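Local atomic coordinates of nuclease-like protein (Chaetomium thermophilum, PDB entry 6GRB), a protein that probably cleaves four-way Holliday junctions and 5'-flap DNA as a metal-dependent, junction-resolving endonuclease of the GEN1 type. Residues F61-V65 with L325-L329; S12-L18 with R154-E159. One frame throughout, in Å; residues are numbered along the deposited sequence.

Interaction 1 of 2, residues F61-V65 with L325-L329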
loop_
_atom_site.group_PDB
_atom_site.type_symbol
_atom_site.label_atom_id
_atom_site.label_comp_id
_atom_site.label_asym_id
_atom_site.label_seq_id
_atom_site.Cartn_x
_atom_site.Cartn_y
_atom_site.Cartn_z
ATOM N N PHE A 61 1.056 -11.846 -9.334
ATOM C CA PHE A 61 1.308 -13.079 -8.596
ATOM C C PHE A 61 2.557 -12.959 -7.713
ATOM O O PHE A 61 2.512 -13.264 -6.519
ATOM C CB PHE A 61 1.425 -14.245 -9.599
ATOM C CG PHE A 61 1.799 -15.561 -8.979
ATOM C CD1 PHE A 61 3.127 -15.923 -8.836
ATOM C CD2 PHE A 61 0.824 -16.444 -8.544
ATOM C CE1 PHE A 61 3.476 -17.131 -8.254
ATOM C CE2 PHE A 61 1.170 -17.642 -7.954
ATOM C CZ PHE A 61 2.488 -17.986 -7.809
ATOM N N TYR A 62 3.678 -12.501 -8.283
ATOM C CA TYR A 62 4.917 -12.430 -7.515
ATOM C C TYR A 62 4.823 -11.396 -6.386
ATOM O O TYR A 62 5.282 -11.658 -5.273
ATOM C CB TYR A 62 6.101 -12.163 -8.449
ATOM C CG TYR A 62 6.524 -13.369 -9.274
ATOM C CD1 TYR A 62 6.999 -14.525 -8.657
ATOM C CD2 TYR A 62 6.460 -13.350 -10.662
ATOM C CE1 TYR A 62 7.387 -15.628 -9.384
ATOM C CE2 TYR A 62 6.850 -14.458 -11.414
ATOM C CZ TYR A 62 7.314 -15.597 -10.762
ATOM O OH TYR A 62 7.713 -16.697 -11.493
ATOM N N ARG A 63 4.176 -10.249 -6.624
ATOM C CA ARG A 63 3.927 -9.296 -5.536
ATOM C C ARG A 63 3.041 -9.882 -4.433
ATOM O O ARG A 63 3.182 -9.509 -3.266
ATOM C CB ARG A 63 3.280 -8.011 -6.072
ATOM C CG ARG A 63 4.079 -7.305 -7.149
ATOM C CD ARG A 63 4.891 -6.150 -6.609
ATOM N NE ARG A 63 5.794 -5.607 -7.625
ATOM C CZ ARG A 63 6.315 -4.382 -7.572
ATOM N NH1 ARG A 63 6.005 -3.589 -6.550
ATOM N NH2 ARG A 63 7.132 -3.950 -8.537
ATOM N N PHE A 64 2.107 -10.771 -4.784
ATOM C CA PHE A 64 1.249 -11.388 -3.773
ATOM C C PHE A 64 2.043 -12.357 -2.896
ATOM O O PHE A 64 1.806 -12.442 -1.681
ATOM C CB PHE A 64 0.062 -12.103 -4.435
ATOM C CG PHE A 64 -0.983 -11.179 -4.980
ATOM C CD1 PHE A 64 -0.784 -9.807 -4.999
ATOM C CD2 PHE A 64 -2.196 -11.676 -5.446
ATOM C CE1 PHE A 64 -1.759 -8.952 -5.486
ATOM C CE2 PHE A 64 -3.197 -10.811 -5.932
ATOM C CZ PHE A 64 -2.972 -9.453 -5.966
ATOM N N VAL A 65 2.982 -13.099 -3.502
ATOM C CA VAL A 65 3.900 -13.946 -2.740
ATOM C C VAL A 65 4.786 -13.089 -1.843
ATOM O O VAL A 65 5.060 -13.445 -0.684
ATOM C CB VAL A 65 4.748 -14.825 -3.685
ATOM C CG1 VAL A 65 5.637 -15.807 -2.892
ATOM C CG2 VAL A 65 3.875 -15.574 -4.678
ATOM N N LEU A 325 5.762 -23.788 -9.024
ATOM C CA LEU A 325 4.854 -23.169 -8.070
ATOM C C LEU A 325 5.334 -23.399 -6.654
ATOM O O LEU A 325 5.276 -22.488 -5.820
ATOM C CB LEU A 325 3.429 -23.708 -8.252
ATOM C CG LEU A 325 2.358 -23.376 -7.208
ATOM C CD1 LEU A 325 2.098 -21.882 -7.104
ATOM C CD2 LEU A 325 1.092 -24.100 -7.535
ATOM N N ILE A 326 5.836 -24.612 -6.382
ATOM C CA ILE A 326 6.339 -24.983 -5.056
ATOM C C ILE A 326 7.502 -24.092 -4.648
ATOM O O ILE A 326 7.537 -23.570 -3.534
ATOM C CB ILE A 326 6.751 -26.466 -5.044
ATOM C CG1 ILE A 326 5.534 -27.373 -5.185
ATOM C CG2 ILE A 326 7.502 -26.800 -3.785
ATOM C CD1 ILE A 326 5.881 -28.729 -5.796
ATOM N N LYS A 327 8.491 -23.936 -5.534
ATOM C CA LYS A 327 9.668 -23.131 -5.204
ATOM C C LYS A 327 9.275 -21.702 -4.847
ATOM O O LYS A 327 9.781 -21.134 -3.873
ATOM C CB LYS A 327 10.668 -23.140 -6.363
ATOM N N VAL A 328 8.350 -21.119 -5.613
ATOM C CA VAL A 328 7.986 -19.714 -5.457
ATOM C C VAL A 328 7.056 -19.509 -4.270
ATOM O O VAL A 328 7.165 -18.515 -3.544
ATOM C CB VAL A 328 7.359 -19.205 -6.765
ATOM C CG1 VAL A 328 6.818 -17.785 -6.579
ATOM C CG2 VAL A 328 8.384 -19.269 -7.878
ATOM N N LEU A 329 6.142 -20.443 -4.032
ATOM C CA LEU A 329 5.150 -20.245 -2.982
ATOM C C LEU A 329 5.665 -20.626 -1.602
ATOM O O LEU A 329 5.139 -20.129 -0.605
ATOM C CB LEU A 329 3.890 -21.058 -3.301
ATOM C CG LEU A 329 2.630 -20.708 -2.511
ATOM C CD1 LEU A 329 2.269 -19.271 -2.800
ATOM C CD2 LEU A 329 1.475 -21.647 -2.857
#
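L325 opens the contact by bringing CD1 to the rim of the F61 ring, where it lies 4.0 Å from CZ, near the ring plane. The two side chains cross at about a right angle. V328, about one turn further on, lies at the centre of the contact and touches F61, Y62 and V65. With CG1 anti to the backbone N (chi1 173°), that methyl points into the notch between two aromatic rings: it is 3.6 Å from CE1 of Y62 and, at the edge of the other ring, 3.8 Å from CE1 of F61. Its second methyl, CG2, sits a little farther from Y62 CE1. The CG1 methyl of V328 also meets CG2 of V65 at 4.1 Å, while CG1 of V65 presses on the V328 carbonyl oxygen. V65 CG2 also rests over one face of the F61 ring within its own helix, 3.9 Å above the plane and toward the rim. L329 closes the series with a loose touch, its CD1 4.4 Å from V65 CG2. This is mainly apolar packing, with one methyl set against a backbone carbonyl; the axes of segments 61-65 and 325-329 approach to 11.2 Å at an angle of 47°. F61 and V65 come from helix 55-70 of the nuclease core, L325 to L329 from helix 318-340. The joint is flanked by helix 303-313, which covers F61, L325 and L329, while L106 of helix 104-109 and the ring of F110 pack against F61 from the core.

Interaction 2 of 2, residues S12-L18 with R154-E159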
loop_
_atom_site.group_PDB
_atom_site.type_symbol
_atom_site.label_atom_id
_atom_site.label_comp_id
_atom_site.label_asym_id
_atom_site.label_seq_id
_atom_site.Cartn_x
_atom_site.Cartn_y
_atom_site.Cartn_z
ATOM N N SER A 12 9.783 14.739 -0.398
ATOM C CA SER A 12 9.597 13.535 -1.191
ATOM C C SER A 12 9.196 12.320 -0.358
ATOM O O SER A 12 8.770 11.317 -0.938
ATOM C CB SER A 12 10.867 13.234 -1.970
ATOM O OG SER A 12 11.972 13.361 -1.097
ATOM N N GLY A 13 9.278 12.391 0.969
ATOM C CA GLY A 13 8.836 11.316 1.834
ATOM C C GLY A 13 9.989 10.447 2.302
ATOM O O GLY A 13 11.128 10.556 1.838
ATOM N N GLU A 14 9.687 9.566 3.257
ATOM C CA GLU A 14 10.691 8.677 3.834
ATOM C C GLU A 14 10.703 7.329 3.128
ATOM O O GLU A 14 9.677 6.640 3.074
ATOM C CB GLU A 14 10.459 8.449 5.322
ATOM C CG GLU A 14 11.546 7.563 5.861
ATOM C CD GLU A 14 11.392 7.244 7.330
ATOM O OE1 GLU A 14 10.230 7.209 7.826
ATOM O OE2 GLU A 14 12.458 7.030 7.977
ATOM N N ARG A 15 11.869 6.938 2.622
ATOM C CA ARG A 15 12.024 5.635 1.994
ATOM C C ARG A 15 12.186 4.681 3.170
ATOM O O ARG A 15 12.949 4.964 4.092
ATOM C CB ARG A 15 13.265 5.603 1.104
ATOM C CG ARG A 15 12.962 5.652 -0.385
ATOM C CD ARG A 15 12.483 4.302 -0.894
ATOM N NE ARG A 15 11.255 4.418 -1.677
ATOM C CZ ARG A 15 11.036 3.779 -2.822
ATOM N NH1 ARG A 15 11.965 2.977 -3.324
ATOM N NH2 ARG A 15 9.889 3.944 -3.466
ATOM N N ILE A 16 11.477 3.557 3.153
ATOM C CA ILE A 16 11.547 2.640 4.282
ATOM C C ILE A 16 11.211 1.232 3.811
ATOM O O ILE A 16 10.327 1.033 2.977
ATOM C CB ILE A 16 10.619 3.094 5.421
ATOM C CG1 ILE A 16 10.824 2.221 6.654
ATOM C CG2 ILE A 16 9.154 3.078 4.979
ATOM C CD1 ILE A 16 9.893 2.597 7.776
ATOM N N SER A 17 11.949 0.259 4.338
ATOM C CA SER A 17 11.714 -1.147 4.046
ATOM C C SER A 17 10.304 -1.572 4.466
ATOM O O SER A 17 9.951 -1.492 5.646
ATOM C CB SER A 17 12.774 -1.971 4.777
ATOM O OG SER A 17 12.364 -3.299 5.003
ATOM N N LEU A 18 9.509 -2.049 3.505
ATOM C CA LEU A 18 8.170 -2.553 3.820
ATOM C C LEU A 18 8.210 -3.633 4.900
ATOM O O LEU A 18 7.328 -3.709 5.766
ATOM C CB LEU A 18 7.514 -3.098 2.552
ATOM C CG LEU A 18 6.029 -3.439 2.590
ATOM C CD1 LEU A 18 5.240 -2.336 3.300
ATOM C CD2 LEU A 18 5.512 -3.636 1.168
ATOM N N ARG A 154 3.632 5.083 -1.213
ATOM C CA ARG A 154 3.645 5.010 -2.662
ATOM C C ARG A 154 4.955 4.357 -3.100
ATOM O O ARG A 154 5.891 4.195 -2.308
ATOM C CB ARG A 154 3.474 6.404 -3.290
ATOM C CG ARG A 154 4.539 7.383 -2.866
ATOM C CD ARG A 154 4.325 8.809 -3.415
ATOM N NE ARG A 154 5.482 9.652 -3.078
ATOM C CZ ARG A 154 6.426 10.021 -3.943
ATOM N NH1 ARG A 154 6.347 9.653 -5.217
ATOM N NH2 ARG A 154 7.442 10.772 -3.535
ATOM N N ASP A 155 5.005 3.974 -4.380
ATOM C CA ASP A 155 6.256 3.637 -5.048
ATOM C C ASP A 155 6.909 2.415 -4.402
ATOM O O ASP A 155 8.054 2.457 -3.941
ATOM C CB ASP A 155 7.207 4.842 -5.062
ATOM C CG ASP A 155 8.516 4.545 -5.775
ATOM O OD1 ASP A 155 8.595 3.536 -6.516
ATOM O OD2 ASP A 155 9.475 5.343 -5.612
ATOM N N TRP A 156 6.150 1.332 -4.324
ATOM C CA TRP A 156 6.698 0.049 -3.900
ATOM C C TRP A 156 7.613 -0.469 -5.007
ATOM O O TRP A 156 7.141 -0.872 -6.073
ATOM C CB TRP A 156 5.559 -0.923 -3.615
ATOM C CG TRP A 156 5.946 -2.214 -3.023
ATOM C CD1 TRP A 156 7.096 -2.507 -2.318
ATOM C CD2 TRP A 156 5.171 -3.411 -3.048
ATOM N NE1 TRP A 156 7.069 -3.826 -1.905
ATOM C CE2 TRP A 156 5.904 -4.402 -2.345
ATOM C CE3 TRP A 156 3.919 -3.741 -3.576
ATOM C CZ2 TRP A 156 5.427 -5.699 -2.171
ATOM C CZ3 TRP A 156 3.435 -5.048 -3.396
ATOM C CH2 TRP A 156 4.192 -6.005 -2.707
ATOM N N SER A 157 8.919 -0.455 -4.761
ATOM C CA SER A 157 9.905 -0.657 -5.812
ATOM C C SER A 157 11.246 -0.926 -5.149
ATOM O O SER A 157 11.417 -0.721 -3.939
ATOM C CB SER A 157 10.017 0.572 -6.722
ATOM O OG SER A 157 10.503 1.686 -5.966
ATOM N N SER A 158 12.210 -1.350 -5.976
ATOM C CA SER A 158 13.583 -1.547 -5.541
ATOM C C SER A 158 14.175 -0.244 -5.019
ATOM O O SER A 158 13.702 0.853 -5.313
ATOM C CB SER A 158 14.442 -2.061 -6.695
ATOM O OG SER A 158 14.560 -1.066 -7.703
ATOM N N GLU A 159 15.249 -0.372 -4.259
ATOM C CA GLU A 159 15.773 0.773 -3.535
ATOM C C GLU A 159 17.101 1.266 -4.138
ATOM O O GLU A 159 18.118 0.555 -4.169
ATOM C CB GLU A 159 15.924 0.412 -2.047
ATOM C CG GLU A 159 16.795 1.346 -1.219
ATOM C CD GLU A 159 16.154 2.699 -0.894
ATOM O OE1 GLU A 159 16.495 3.271 0.183
ATOM O OE2 GLU A 159 15.339 3.197 -1.711
#
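R15 and D155 meet at about a right angle, the guanidinium and carboxylate planes 46° apart, with NH2 of R15 2.6 Å from OD2 of D155 in a salt bridge. NH2 is modelled too close to a neighbour, so the exact length is doubtful. The R15 chain bends at chi2 (-77°) and again at chi3, which folds the guanidinium down among the residues of 155-159. In its plane NH1 donates to OG of S157 at 3.3 Å, and that hydroxyl in turn donates to OD1 of D155 at 2.7 Å, reaching it from above the carboxylate plane. E159 slides past R15 in the opposite direction: OE2 lies 3.2 Å from CD of R15 and makes a long salt bridge to NH1. With an alanine here in place of R15, the carboxylates of D155 and E159 would probably lose the cation they share, and S157 OG its N-H donor. At the other end, R154 stretches out from CG to NE and NH2 donates to the carbonyl O of S12 at 3.0 Å, tilted slightly from the guanidinium plane. L18 takes a different role: its CD2 stands over one face of the W156 indole, 3.8 Å from the centroid of the five-membered ring, in a CH-pi contact. Strand 168-173 runs between strands 14-17 and 154-157, and its T170 holds NE of R15. The contact is thus polar and charged around the R15, D155 and E159 network and apolar at L18, while R154, packed on a DNA phosphate near the magnesium ligand D141, is consistent with this flank lying against the DNA backbone.

In the fold
Interactions 1 and 2 lie with centres about 22 Å apart, and along the chain their segments alternate: 12-18, 61-65, 154-159, 325-329. This part of a longer protein holds the XPG N-terminal region (12-18, 61-65) and I-region (154-159). Interaction 2 ties edge strand 14-17 of the seven-stranded mixed sheet to strand 151-157 across strand 168-173, near DNA and metal. Interaction 1 lies away from the annotated sites, where helix 55-70 meets helix 318-340. Helix 55-70 links the two: R63 NH1 reaches the carbonyl O of W156, probably a hydrogen bond, and R63 also makes a cation-pi contact with that indole. One helix thus packs against both the sheet and a helix much later in the chain.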